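Local coordinates for protein diaminopimelate decarboxylase (Psychromonas ingrahamii, PDB 4XG1) that probably catalyses the pyridoxal-phosphate-dependent decarboxylation of meso-diaminopimelate to L-lysine, the lysine-forming step of the diaminopimelate pathway, at residues Y341-P346 against D352-E357; L311-P314 against S318-Q321; V137-N142 against L189-I194; D181-A186 against K195-H200. One frame throughout, in Å; residues are numbered along the deposited sequence.

Contact 1: Y341-P346 against D352-E357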
loop_
_atom_site.group_PDB
_atom_site.type_symbol
_atom_site.label_atom_id
_atom_site.label_comp_id
_atom_site.label_asym_id
_atom_site.label_seq_id
_atom_site.Cartn_x
_atom_site.Cartn_y
_atom_site.Cartn_z
ATOM N N TYR B 341 10.489 10.246 21.112
ATOM C CA TYR B 341 9.687 9.078 20.772
ATOM C C TYR B 341 9.818 8.726 19.295
ATOM O O TYR B 341 9.870 9.598 18.437
ATOM C CB TYR B 341 8.197 9.344 21.045
ATOM C CG TYR B 341 7.805 9.499 22.482
ATOM C CD1 TYR B 341 7.663 8.397 23.311
ATOM C CD2 TYR B 341 7.542 10.758 23.010
ATOM C CE1 TYR B 341 7.293 8.547 24.636
ATOM C CE2 TYR B 341 7.162 10.916 24.333
ATOM C CZ TYR B 341 7.047 9.809 25.136
ATOM O OH TYR B 341 6.683 9.988 26.443
ATOM N N ASP B 342 9.808 7.433 19.025
ATOM C CA ASP B 342 9.381 6.936 17.734
ATOM C C ASP B 342 7.878 6.783 17.807
ATOM O O ASP B 342 7.334 6.173 18.751
ATOM C CB ASP B 342 10.034 5.618 17.430
ATOM C CG ASP B 342 11.435 5.785 16.929
ATOM O OD1 ASP B 342 11.982 6.932 16.989
ATOM O OD2 ASP B 342 12.019 4.762 16.470
ATOM N N ILE B 343 7.193 7.347 16.826
ATOM C CA ILE B 343 5.740 7.216 16.703
ATOM C C ILE B 343 5.422 6.030 15.832
ATOM O O ILE B 343 5.720 6.030 14.645
ATOM C CB ILE B 343 5.133 8.459 16.064
ATOM C CG1 ILE B 343 5.714 9.710 16.733
ATOM C CG2 ILE B 343 3.614 8.434 16.161
ATOM C CD1 ILE B 343 5.563 9.717 18.227
ATOM N N VAL B 344 4.796 5.020 16.411
ATOM C CA VAL B 344 4.570 3.768 15.706
ATOM C C VAL B 344 3.136 3.238 15.896
ATOM O O VAL B 344 2.458 3.581 16.856
ATOM C CB VAL B 344 5.581 2.693 16.158
ATOM C CG1 VAL B 344 7.010 3.146 15.931
ATOM C CG2 VAL B 344 5.371 2.340 17.626
ATOM N N GLY B 345 2.699 2.375 14.990
ATOM C CA GLY B 345 1.320 1.949 14.982
ATOM C C GLY B 345 1.199 0.548 15.504
ATOM O O GLY B 345 2.190 -0.054 15.861
ATOM N N PRO B 346 -0.021 -0.007 15.475
ATOM C CA PRO B 346 -0.264 -1.360 15.933
ATOM C C PRO B 346 0.160 -2.485 15.007
ATOM O O PRO B 346 0.033 -3.652 15.383
ATOM C CB PRO B 346 -1.779 -1.405 16.086
ATOM C CG PRO B 346 -2.220 0.027 16.037
ATOM C CD PRO B 346 -1.269 0.645 15.077
ATOM N N ASP B 352 6.441 -0.681 10.422
ATOM C CA ASP B 352 5.253 0.122 10.702
ATOM C C ASP B 352 5.569 1.249 11.651
ATOM O O ASP B 352 5.400 1.106 12.857
ATOM C CB ASP B 352 4.082 -0.691 11.247
ATOM C CG ASP B 352 2.947 0.194 11.735
ATOM O OD1 ASP B 352 2.679 1.226 11.081
ATOM O OD2 ASP B 352 2.358 -0.108 12.800
ATOM N N PHE B 353 5.956 2.382 11.092
ATOM C CA PHE B 353 6.141 3.601 11.870
ATOM C C PHE B 353 5.600 4.807 11.111
ATOM O O PHE B 353 5.422 4.775 9.901
ATOM C CB PHE B 353 7.624 3.807 12.182
ATOM C CG PHE B 353 8.468 4.118 10.980
ATOM C CD1 PHE B 353 9.057 3.106 10.243
ATOM C CD2 PHE B 353 8.674 5.438 10.576
ATOM C CE1 PHE B 353 9.835 3.411 9.103
ATOM C CE2 PHE B 353 9.454 5.740 9.447
ATOM C CZ PHE B 353 10.036 4.723 8.717
ATOM N N LEU B 354 5.328 5.870 11.847
ATOM C CA LEU B 354 4.886 7.116 11.257
ATOM C C LEU B 354 5.942 8.209 11.326
ATOM O O LEU B 354 5.952 9.129 10.487
ATOM C CB LEU B 354 3.641 7.587 11.948
ATOM C CG LEU B 354 2.502 6.589 11.845
ATOM C CD1 LEU B 354 1.384 7.153 12.665
ATOM C CD2 LEU B 354 2.016 6.366 10.414
ATOM N N GLY B 355 6.821 8.115 12.312
ATOM C CA GLY B 355 7.895 9.088 12.436
ATOM C C GLY B 355 8.895 8.622 13.469
ATOM O O GLY B 355 8.535 7.928 14.404
ATOM N N LYS B 356 10.141 9.059 13.305
ATOM C CA LYS B 356 11.217 8.708 14.238
ATOM C C LYS B 356 11.802 9.911 14.992
ATOM O O LYS B 356 11.745 11.052 14.529
ATOM C CB LYS B 356 12.271 7.950 13.490
ATOM C CG LYS B 356 11.807 6.554 13.262
ATOM C CD LYS B 356 12.686 5.776 12.330
ATOM C CE LYS B 356 12.219 4.322 12.347
ATOM N NZ LYS B 356 12.812 3.558 11.229
ATOM N N GLU B 357 12.276 9.632 16.196
ATOM C CA GLU B 357 12.942 10.620 17.045
ATOM C C GLU B 357 12.254 11.945 17.102
ATOM O O GLU B 357 12.796 12.945 16.691
ATOM C CB GLU B 357 14.363 10.825 16.547
ATOM C CG GLU B 357 15.247 9.603 16.722
ATOM C CD GLU B 357 16.715 9.942 16.481
ATOM O OE1 GLU B 357 17.259 10.792 17.220
ATOM O OE2 GLU B 357 17.329 9.371 15.556
#

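Contact 2: L311-P314 against S318-Q321. With LLP ((2S)-2-amino-6-[[3-hydroxy-2-methyl-5-(phosphonooxymethyl)pyridin-4-yl]methylideneamino]hexanoic acid), chain T.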
loop_
_atom_site.group_PDB
_atom_site.type_symbol
_atom_site.label_atom_id
_atom_site.label_comp_id
_atom_site.label_asym_id
_atom_site.label_seq_id
_atom_site.Cartn_x
_atom_site.Cartn_y
_atom_site.Cartn_z
ATOM N N LEU B 311 -1.105 5.198 6.357
ATOM C CA LEU B 311 -0.144 6.105 5.752
ATOM C C LEU B 311 1.145 5.409 5.552
ATOM O O LEU B 311 1.888 5.118 6.516
ATOM C CB LEU B 311 0.098 7.323 6.653
ATOM C CG LEU B 311 1.145 8.335 6.182
ATOM C CD1 LEU B 311 0.657 9.116 4.984
ATOM C CD2 LEU B 311 1.457 9.315 7.284
ATOM N N ILE B 312 1.481 5.154 4.293
ATOM C CA ILE B 312 2.655 4.316 4.012
ATOM C C ILE B 312 3.943 5.095 3.728
ATOM O O ILE B 312 5.019 4.514 3.611
ATOM C CB ILE B 312 2.351 3.327 2.885
ATOM C CG1 ILE B 312 3.309 2.123 2.965
ATOM C CG2 ILE B 312 2.481 4.002 1.539
ATOM C CD1 ILE B 312 2.895 0.934 2.150
ATOM N N ARG B 313 3.835 6.404 3.611
ATOM C CA ARG B 313 4.945 7.202 3.061
ATOM C C ARG B 313 6.207 7.060 3.910
ATOM O O ARG B 313 7.291 6.856 3.373
ATOM C CB ARG B 313 4.569 8.667 2.857
ATOM C CG ARG B 313 3.251 8.882 2.132
ATOM C CD ARG B 313 3.116 10.250 1.456
ATOM N NE ARG B 313 4.261 10.498 0.571
ATOM C CZ ARG B 313 5.313 11.275 0.839
ATOM N NH1 ARG B 313 5.408 11.929 1.989
ATOM N NH2 ARG B 313 6.270 11.408 -0.071
ATOM N N PRO B 314 6.080 7.129 5.234
ATOM C CA PRO B 314 7.269 6.945 6.037
ATOM C C PRO B 314 7.912 5.580 5.865
ATOM O O PRO B 314 9.129 5.486 5.672
ATOM C CB PRO B 314 6.751 7.135 7.477
ATOM C CG PRO B 314 5.549 8.014 7.324
ATOM C CD PRO B 314 4.916 7.494 6.061
ATOM N N SER B 318 10.843 6.434 3.642
ATOM C CA SER B 318 11.428 7.218 4.761
ATOM C C SER B 318 11.024 8.671 4.691
ATOM O O SER B 318 11.827 9.550 4.959
ATOM C CB SER B 318 12.963 7.147 4.784
ATOM O OG SER B 318 13.410 5.785 4.754
ATOM N N ALA B 319 9.788 8.935 4.314
ATOM C CA ALA B 319 9.349 10.294 4.273
ATOM C C ALA B 319 9.279 10.822 5.665
ATOM O O ALA B 319 8.943 10.088 6.618
ATOM C CB ALA B 319 7.978 10.393 3.606
ATOM N N TRP B 320 9.610 12.102 5.797
ATOM C CA TRP B 320 9.511 12.814 7.068
ATOM C C TRP B 320 8.236 13.600 7.024
ATOM O O TRP B 320 8.033 14.390 6.161
ATOM C CB TRP B 320 10.709 13.737 7.273
ATOM C CG TRP B 320 10.886 14.209 8.737
ATOM C CD1 TRP B 320 11.662 13.617 9.703
ATOM C CD2 TRP B 320 10.216 15.306 9.367
ATOM N NE1 TRP B 320 11.517 14.284 10.897
ATOM C CE2 TRP B 320 10.644 15.328 10.726
ATOM C CE3 TRP B 320 9.315 16.264 8.920
ATOM C CZ2 TRP B 320 10.204 16.276 11.648
ATOM C CZ3 TRP B 320 8.877 17.241 9.836
ATOM C CH2 TRP B 320 9.335 17.235 11.194
ATOM N N GLN B 321 7.339 13.296 7.929
ATOM C CA GLN B 321 6.059 13.938 8.016
ATOM C C GLN B 321 5.970 14.540 9.434
ATOM O O GLN B 321 6.239 13.860 10.431
ATOM C CB GLN B 321 4.999 12.858 7.814
ATOM C CG GLN B 321 3.988 13.219 6.752
ATOM C CD GLN B 321 4.107 12.592 5.387
ATOM O OE1 GLN B 321 4.779 11.615 5.117
ATOM N NE2 GLN B 321 3.408 13.207 4.489
HETATM N N1 LLP T . 1.563 13.274 -13.863
HETATM C C2 LLP T . 2.104 12.058 -13.989
HETATM C "C2'" LLP T . 2.196 11.432 -15.358
HETATM C C3 LLP T . 2.566 11.374 -12.766
HETATM O O3 LLP T . 3.148 10.155 -12.844
HETATM C C4 LLP T . 2.441 12.052 -11.472
HETATM C "C4'" LLP T . 2.911 11.457 -10.182
HETATM C C5 LLP T . 1.827 13.395 -11.464
HETATM C C6 LLP T . 1.404 13.921 -12.676
HETATM C "C5'" LLP T . 1.619 14.188 -10.202
HETATM O OP4 LLP T . 2.791 14.467 -9.543
HETATM P P LLP T . 2.868 15.364 -8.218
HETATM O OP1 LLP T . 1.772 14.796 -7.328
HETATM O OP2 LLP T . 4.328 15.307 -7.709
HETATM O OP3 LLP T . 2.731 16.840 -8.638
HETATM N N LLP T . 3.598 7.892 -4.015
HETATM C CA LLP T . 4.660 8.973 -4.137
HETATM C CB LLP T . 4.278 10.005 -5.192
HETATM C CG LLP T . 4.866 9.803 -6.575
HETATM C CD LLP T . 3.826 9.915 -7.667
HETATM C CE LLP T . 4.503 9.922 -9.050
HETATM N NZ LLP T . 3.673 10.224 -10.234
HETATM C C LLP T . 4.754 9.707 -2.822
HETATM O O LLP T . 3.985 9.476 -1.905
HETATM O OXT LLP T . 5.586 10.575 -2.616
#

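Contact 3: V137-N142 against L189-I194. With K (potassium ion), chain O.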
loop_
_atom_site.group_PDB
_atom_site.type_symbol
_atom_site.label_atom_id
_atom_site.label_comp_id
_atom_site.label_asym_id
_atom_site.label_seq_id
_atom_site.Cartn_x
_atom_site.Cartn_y
_atom_site.Cartn_z
ATOM N N VAL B 137 -7.845 -0.070 -31.046
ATOM C CA VAL B 137 -9.136 0.077 -30.361
ATOM C C VAL B 137 -9.977 1.215 -30.960
ATOM O O VAL B 137 -11.194 1.097 -31.091
ATOM C CB VAL B 137 -8.928 0.299 -28.833
ATOM C CG1 VAL B 137 -10.177 0.854 -28.157
ATOM C CG2 VAL B 137 -8.496 -1.005 -28.179
ATOM N N ALA B 138 -9.326 2.324 -31.287
ATOM C CA ALA B 138 -9.976 3.469 -31.955
ATOM C C ALA B 138 -10.590 3.043 -33.296
ATOM O O ALA B 138 -11.692 3.441 -33.668
ATOM C CB ALA B 138 -8.959 4.548 -32.197
ATOM N N LYS B 139 -9.841 2.210 -34.003
ATOM C CA LYS B 139 -10.260 1.655 -35.259
ATOM C C LYS B 139 -11.545 0.892 -35.018
ATOM O O LYS B 139 -12.563 1.185 -35.632
ATOM C CB LYS B 139 -9.158 0.733 -35.799
ATOM C CG LYS B 139 -9.395 0.196 -37.199
ATOM C CD LYS B 139 -8.420 -0.892 -37.584
ATOM C CE LYS B 139 -8.905 -1.721 -38.773
ATOM N NZ LYS B 139 -8.293 -3.081 -38.817
ATOM N N ALA B 140 -11.512 -0.059 -34.091
ATOM C CA ALA B 140 -12.684 -0.872 -33.828
ATOM C C ALA B 140 -13.926 -0.046 -33.450
ATOM O O ALA B 140 -15.034 -0.515 -33.645
ATOM C CB ALA B 140 -12.382 -1.906 -32.761
ATOM N N LEU B 141 -13.751 1.143 -32.887
ATOM C CA LEU B 141 -14.874 1.992 -32.509
ATOM C C LEU B 141 -15.147 3.028 -33.554
ATOM O O LEU B 141 -16.006 3.877 -33.364
ATOM C CB LEU B 141 -14.576 2.736 -31.174
ATOM C CG LEU B 141 -14.479 1.935 -29.865
ATOM C CD1 LEU B 141 -14.049 2.864 -28.728
ATOM C CD2 LEU B 141 -15.785 1.232 -29.515
ATOM N N ASN B 142 -14.360 3.017 -34.616
ATOM C CA ASN B 142 -14.397 4.071 -35.617
ATOM C C ASN B 142 -14.372 5.502 -35.089
ATOM O O ASN B 142 -15.143 6.357 -35.535
ATOM C CB ASN B 142 -15.549 3.838 -36.596
ATOM C CG ASN B 142 -15.051 3.541 -37.981
ATOM O OD1 ASN B 142 -14.432 4.389 -38.596
ATOM N ND2 ASN B 142 -15.257 2.313 -38.449
ATOM N N LEU B 189 -0.507 6.659 -38.454
ATOM C CA LEU B 189 -1.624 5.864 -38.001
ATOM C C LEU B 189 -2.887 6.670 -38.165
ATOM O O LEU B 189 -2.939 7.902 -37.876
ATOM C CB LEU B 189 -1.414 5.369 -36.577
ATOM C CG LEU B 189 -0.302 4.317 -36.503
ATOM C CD1 LEU B 189 0.231 4.221 -35.079
ATOM C CD2 LEU B 189 -0.769 2.967 -37.011
ATOM N N GLU B 190 -3.887 5.925 -38.635
ATOM C CA GLU B 190 -5.077 6.488 -39.253
ATOM C C GLU B 190 -6.055 6.910 -38.214
ATOM O O GLU B 190 -6.677 7.958 -38.332
ATOM C CB GLU B 190 -5.759 5.446 -40.113
ATOM C CG GLU B 190 -6.579 5.993 -41.264
ATOM C CD GLU B 190 -7.344 4.872 -41.959
ATOM O OE1 GLU B 190 -6.952 3.686 -41.810
ATOM O OE2 GLU B 190 -8.340 5.174 -42.648
ATOM N N PHE B 191 -6.184 6.066 -37.183
ATOM C CA PHE B 191 -7.153 6.267 -36.113
ATOM C C PHE B 191 -6.587 6.980 -34.884
ATOM O O PHE B 191 -7.265 7.073 -33.855
ATOM C CB PHE B 191 -7.817 4.931 -35.804
ATOM C CG PHE B 191 -8.699 4.469 -36.923
ATOM C CD1 PHE B 191 -9.959 5.038 -37.090
ATOM C CD2 PHE B 191 -8.246 3.555 -37.868
ATOM C CE1 PHE B 191 -10.769 4.650 -38.138
ATOM C CE2 PHE B 191 -9.053 3.167 -38.923
ATOM C CZ PHE B 191 -10.320 3.712 -39.055
ATOM N N LEU B 192 -5.388 7.555 -35.031
ATOM C CA LEU B 192 -4.826 8.445 -34.030
ATOM C C LEU B 192 -4.781 9.823 -34.554
ATOM O O LEU B 192 -4.674 10.015 -35.748
ATOM C CB LEU B 192 -3.403 8.028 -33.684
ATOM C CG LEU B 192 -3.168 6.566 -33.320
ATOM C CD1 LEU B 192 -1.729 6.388 -32.864
ATOM C CD2 LEU B 192 -4.135 6.073 -32.251
ATOM N N GLU B 193 -4.766 10.797 -33.665
ATOM C CA GLU B 193 -4.692 12.150 -34.056
ATOM C C GLU B 193 -3.796 12.890 -33.084
ATOM O O GLU B 193 -4.168 13.172 -31.939
ATOM C CB GLU B 193 -6.079 12.776 -34.093
ATOM C CG GLU B 193 -6.063 14.233 -34.553
ATOM C CD GLU B 193 -7.429 14.897 -34.536
ATOM O OE1 GLU B 193 -8.456 14.176 -34.515
ATOM O OE2 GLU B 193 -7.466 16.141 -34.576
ATOM N N ILE B 194 -2.645 13.299 -33.577
ATOM C CA ILE B 194 -1.674 13.986 -32.761
ATOM C C ILE B 194 -2.199 15.331 -32.286
ATOM O O ILE B 194 -2.491 16.210 -33.093
ATOM C CB ILE B 194 -0.372 14.164 -33.541
ATOM C CG1 ILE B 194 0.231 12.786 -33.849
ATOM C CG2 ILE B 194 0.599 15.021 -32.754
ATOM C CD1 ILE B 194 1.250 12.744 -34.982
HETATM K K K O . -2.451 10.975 -37.435
HETATM O O HOH W 1 -2.124 13.496 -36.693
#

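Contact 4: D181-A186 against K195-H200. With LLP ((2S)-2-amino-6-[[3-hydroxy-2-methyl-5-(phosphonooxymethyl)pyridin-4-yl]methylideneamino]hexanoic acid), chain T; SCN (thiocyanate ion), chain M.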
loop_
_atom_site.group_PDB
_atom_site.type_symbol
_atom_site.label_atom_id
_atom_site.label_comp_id
_atom_site.label_asym_id
_atom_site.label_seq_id
_atom_site.Cartn_x
_atom_site.Cartn_y
_atom_site.Cartn_z
ATOM N N ASP B 181 10.776 9.998 -34.613
ATOM C CA ASP B 181 10.499 8.716 -35.184
ATOM C C ASP B 181 9.141 8.199 -34.749
ATOM O O ASP B 181 8.423 7.616 -35.559
ATOM C CB ASP B 181 11.606 7.727 -34.842
ATOM C CG ASP B 181 12.953 8.186 -35.355
ATOM O OD1 ASP B 181 13.408 9.279 -34.926
ATOM O OD2 ASP B 181 13.530 7.457 -36.182
ATOM N N VAL B 182 8.787 8.358 -33.475
ATOM C CA VAL B 182 7.534 7.771 -33.006
ATOM C C VAL B 182 6.390 8.724 -33.327
ATOM O O VAL B 182 5.282 8.283 -33.604
ATOM C CB VAL B 182 7.523 7.343 -31.501
ATOM C CG1 VAL B 182 8.606 6.314 -31.191
ATOM C CG2 VAL B 182 7.650 8.535 -30.581
ATOM N N TYR B 183 6.656 10.017 -33.254
ATOM C CA TYR B 183 5.659 10.977 -33.645
ATOM C C TYR B 183 5.274 10.726 -35.082
ATOM O O TYR B 183 4.136 10.960 -35.477
ATOM C CB TYR B 183 6.150 12.395 -33.457
ATOM C CG TYR B 183 5.585 12.984 -32.214
ATOM C CD1 TYR B 183 4.283 13.439 -32.179
ATOM C CD2 TYR B 183 6.341 13.073 -31.037
ATOM C CE1 TYR B 183 3.751 14.006 -31.022
ATOM C CE2 TYR B 183 5.805 13.623 -29.875
ATOM C CZ TYR B 183 4.512 14.081 -29.873
ATOM O OH TYR B 183 3.979 14.659 -28.750
ATOM N N LYS B 184 6.242 10.248 -35.858
ATOM C CA LYS B 184 6.015 9.929 -37.242
ATOM C C LYS B 184 5.047 8.793 -37.323
ATOM O O LYS B 184 4.043 8.882 -38.005
ATOM C CB LYS B 184 7.330 9.553 -37.936
ATOM C CG LYS B 184 7.191 9.143 -39.408
ATOM C CD LYS B 184 8.454 9.505 -40.193
ATOM C CE LYS B 184 8.288 9.391 -41.741
ATOM N NZ LYS B 184 7.046 8.688 -42.220
ATOM N N ILE B 185 5.391 7.699 -36.662
ATOM C CA ILE B 185 4.566 6.493 -36.651
ATOM C C ILE B 185 3.138 6.832 -36.286
ATOM O O ILE B 185 2.202 6.307 -36.873
ATOM C CB ILE B 185 5.099 5.473 -35.634
ATOM C CG1 ILE B 185 6.420 4.873 -36.137
ATOM C CG2 ILE B 185 4.087 4.363 -35.407
ATOM C CD1 ILE B 185 7.191 4.058 -35.112
ATOM N N ALA B 186 2.980 7.731 -35.324
ATOM C CA ALA B 186 1.668 8.171 -34.913
ATOM C C ALA B 186 0.947 8.851 -36.069
ATOM O O ALA B 186 -0.224 8.567 -36.322
ATOM C CB ALA B 186 1.771 9.129 -33.734
ATOM N N LYS B 195 -2.300 15.500 -30.972
ATOM C CA LYS B 195 -2.729 16.778 -30.402
ATOM C C LYS B 195 -1.683 17.480 -29.604
ATOM O O LYS B 195 -1.750 18.716 -29.457
ATOM C CB LYS B 195 -3.944 16.584 -29.494
ATOM C CG LYS B 195 -5.098 15.871 -30.187
ATOM C CD LYS B 195 -5.706 16.711 -31.304
ATOM C CE LYS B 195 -6.763 17.646 -30.764
ATOM N NZ LYS B 195 -7.292 18.493 -31.868
ATOM N N GLY B 196 -0.716 16.734 -29.063
ATOM C CA GLY B 196 0.170 17.353 -28.092
ATOM C C GLY B 196 1.494 16.708 -27.850
ATOM O O GLY B 196 1.843 15.684 -28.434
ATOM N N VAL B 197 2.247 17.368 -26.978
ATOM C CA VAL B 197 3.476 16.824 -26.426
ATOM C C VAL B 197 3.363 16.818 -24.912
ATOM O O VAL B 197 2.907 17.797 -24.291
ATOM C CB VAL B 197 4.669 17.667 -26.887
ATOM C CG1 VAL B 197 5.911 17.428 -26.020
ATOM C CG2 VAL B 197 4.979 17.315 -28.328
ATOM N N ASP B 198 3.847 15.742 -24.308
ATOM C CA ASP B 198 3.722 15.548 -22.861
ATOM C C ASP B 198 5.042 15.155 -22.196
ATOM O O ASP B 198 5.903 14.515 -22.803
ATOM C CB ASP B 198 2.673 14.448 -22.623
ATOM C CG ASP B 198 2.638 13.962 -21.194
ATOM O OD1 ASP B 198 2.256 14.756 -20.286
ATOM O OD2 ASP B 198 3.011 12.782 -21.004
ATOM N N CYS B 199 5.206 15.576 -20.946
ATOM C CA CYS B 199 6.250 15.038 -20.129
ATOM C C CYS B 199 5.943 15.091 -18.633
ATOM O O CYS B 199 5.100 15.889 -18.171
ATOM C CB CYS B 199 7.555 15.764 -20.383
ATOM S SG CYS B 199 7.562 17.384 -19.576
ATOM N N HIS B 200 6.641 14.237 -17.883
ATOM C CA HIS B 200 6.601 14.327 -16.449
ATOM C C HIS B 200 7.991 13.928 -15.921
ATOM O O HIS B 200 8.411 12.829 -16.161
ATOM C CB HIS B 200 5.469 13.445 -15.885
ATOM C CG HIS B 200 5.434 13.400 -14.395
ATOM N ND1 HIS B 200 4.804 14.363 -13.643
ATOM C CD2 HIS B 200 5.980 12.536 -13.512
ATOM C CE1 HIS B 200 4.975 14.114 -12.359
ATOM N NE2 HIS B 200 5.666 12.993 -12.249
HETATM N N1 LLP T . 1.563 13.274 -13.863
HETATM C C2 LLP T . 2.104 12.058 -13.989
HETATM C "C2'" LLP T . 2.196 11.432 -15.358
HETATM C C3 LLP T . 2.566 11.374 -12.766
HETATM O O3 LLP T . 3.148 10.155 -12.844
HETATM C C4 LLP T . 2.441 12.052 -11.472
HETATM C "C4'" LLP T . 2.911 11.457 -10.182
HETATM C C5 LLP T . 1.827 13.395 -11.464
HETATM C C6 LLP T . 1.404 13.921 -12.676
HETATM C "C5'" LLP T . 1.619 14.188 -10.202
HETATM O OP4 LLP T . 2.791 14.467 -9.543
HETATM P P LLP T . 2.868 15.364 -8.218
HETATM O OP1 LLP T . 1.772 14.796 -7.328
HETATM O OP2 LLP T . 4.328 15.307 -7.709
HETATM O OP3 LLP T . 2.731 16.840 -8.638
HETATM N N LLP T . 3.598 7.892 -4.015
HETATM C CA LLP T . 4.660 8.973 -4.137
HETATM C CB LLP T . 4.278 10.005 -5.192
HETATM C CG LLP T . 4.866 9.803 -6.575
HETATM C CD LLP T . 3.826 9.915 -7.667
HETATM C CE LLP T . 4.503 9.922 -9.050
HETATM N NZ LLP T . 3.673 10.224 -10.234
HETATM C C LLP T . 4.754 9.707 -2.822
HETATM O O LLP T . 3.985 9.476 -1.905
HETATM O OXT LLP T . 5.586 10.575 -2.616
HETATM S S SCN M . 8.251 9.879 -12.825
HETATM C C SCN M . 7.617 10.268 -11.494
HETATM N N SCN M . 7.167 10.650 -10.496
#

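Contact 1: Y341-P346 against D352-E357
Ile343 and Gly355 face each other as an antiparallel hydrogen-bonded pair near the end of the hairpin formed by strands 338-344 and 353-361. The backbone bonds come first. Ile343 N gives to Gly355 O at 2.8 Å, while Ile343 O is approached by two amides, Leu354 N at 2.8 Å and, more weakly, Gly355 N at 3.3 Å. Two residues opposite one make this a classic beta bulge.

Among the side chains, two aspartates act as acceptors. Asp342 CG stands anti to its own carbonyl carbon (chi1 -80°), which swings Asp342 OD1 over to Glu357 N, 2.8 Å away and nearly straight at 174°. Asp342 OD2 lies 3.7 Å from Lys356 CG, so the aspartate rests against the aliphatic stem of the lysine; the lysine's CE goes on to sit over the face of the Phe353 ring. Asp352 OD2 and Gly345 O, both acceptors 3.1 Å apart, share Lys171 of the second subunit, and Asp352 OD1 takes Met308 N.

Apolar contact is modest: Val344 CG1 meets Phe353 CB at 3.9 Å, the two side chains crossing at about a right angle.

The buried Asp352, met by Met308 N and by Lys171 of the second subunit, thus joins the hairpin both to its own chain and to the dimer partner, close to Glu349 and to Cys348, the predicted proton donor.

Contact 2: L311-P314 against S318-Q321
Arg313 starts with CG anti to its carbonyl carbon and then folds at chi3, 53°, while Gln321 kinks at chi2; these bends bring the guanidinium up to the glutamine amide with the two planes 80° apart. Arg313 NH1 meets Gln321 OE1 at 3.2 Å, a weak bond bent to 131°, and Ala319 CB lies 3.4 Å from the same NH1.

The strong bonds go to the carboxylate of the pyridoxal phosphate-lysine adduct, LLP. Arg313 NE reaches LLP O at 2.7 Å and its NH2 reaches LLP OXT at 2.8 Å, a two-pronged grip that fixes the rotation of the carboxylate. The carboxylate thus takes NE and NH2, while Gln321 OE1 lies near the guanidinium plane at NH1. Arg277 lies close by and also contributes its backbone N to the adduct.

Behind the side chain, the short helix 313-317 ends at Ser318, whose phi is positive. Weak backbone bonds then hold the exit: Ser318 N to Pro314 O at 2.8 Å and Ala319 N to Arg313 O at 3.4 Å.

An arginine presented by a short helix to the lysine carboxylate of LLP, with Tyr317 of that helix also bonded to the adduct, is consistent with the predicted substrate site of this decarboxylase.

Contact 3: V137-N142 against L189-I194
Lys139 puts its backbone on an aromatic ring: its CA sits 3.8 Å from the centroid of Phe191, only 15° off the ring normal, a CH-pi contact made by the main chain of a helix. The lysine stem continues over the same face, with Lys139 CG 3.5 Å from Phe191 CE2, before its extended chain carries the ammonium away. At the ring edge Asn142 OD1 approaches Phe191 CE1 at 3.7 Å, its amide standing nearly upright to the ring, and Ala138 CB touches Phe191 CB at 3.8 Å.

Asn142 ends the helix with positive phi in a Schellman motif, its N bonded back to Lys139 O. Across from it, the turn around Phe191 is pinned twice: Phe191 N gives to Asn135 OD1, and potassium binds Leu189 O, Leu192 O and a water, along with Ser187 O.

So the C-terminal end of helix 128-140 packs on the loop entering strand 192-198, at the end of the TIM-type barrel where its strands begin, the side away from the cofactor.

Contact 4: D181-A186 against K195-H200
Tyr183 points the edge of its ring at strand 192-198, where Gly196 O lies in the ring plane, 3.4 Å from Tyr183 CZ; Val197 CG2 comes in obliquely, 3.6 Å from the same CZ. Tyr183 OH donates to Gly196 O, but at 2.4 Å the bond is too short for its exact geometry to be trusted. The model also bonds this hydroxyl to Ile149 N, yet the oxygen's position is uncertain, and its sharing between two neighbouring strands stays tentative.

Further along, His200 lays one ring face over the pyridine of LLP, with His200 CE1 3.4 Å from LLP C4. With CG anti to its N (chi1 175°), the imidazole reaches towards the cofactor, and Gly239 N bonds to ND1. At the ring edge His200 NE2 gives a weak bond, 3.3 Å, to N of a thiocyanate ion, probably from the crystallisation liquor.

Through the Tyr183 ring, helix 179-188 packs against the strand that follows it in the barrel; that strand runs between 145-152 and 234-236, while Leu218 and Leu225 of helix 209-227 pack on Val197 and Tyr183.

Overall arrangement
Contacts 3 and 4 share strand 192-198 of the barrel and touch each other where Ile194 packs on Tyr183 and Ala186, whereas contacts 1 and 2 lie across the chain's centre and meet through Phe353 and Leu354 on Pro314. Contacts 1, 2 and 4 are buried; contact 3 is partly exposed and relies on ring and aliphatic packing, with potassium beside it. Contact 1 is mainly backbone pairing plus aspartate acceptors, contact 2 charged recognition of a carboxylate, and contact 4 a single tyrosine reaching from helix to strand. Contacts 2 and 4, with nearest atoms about 12 Å apart, serve opposite ends of the same LLP.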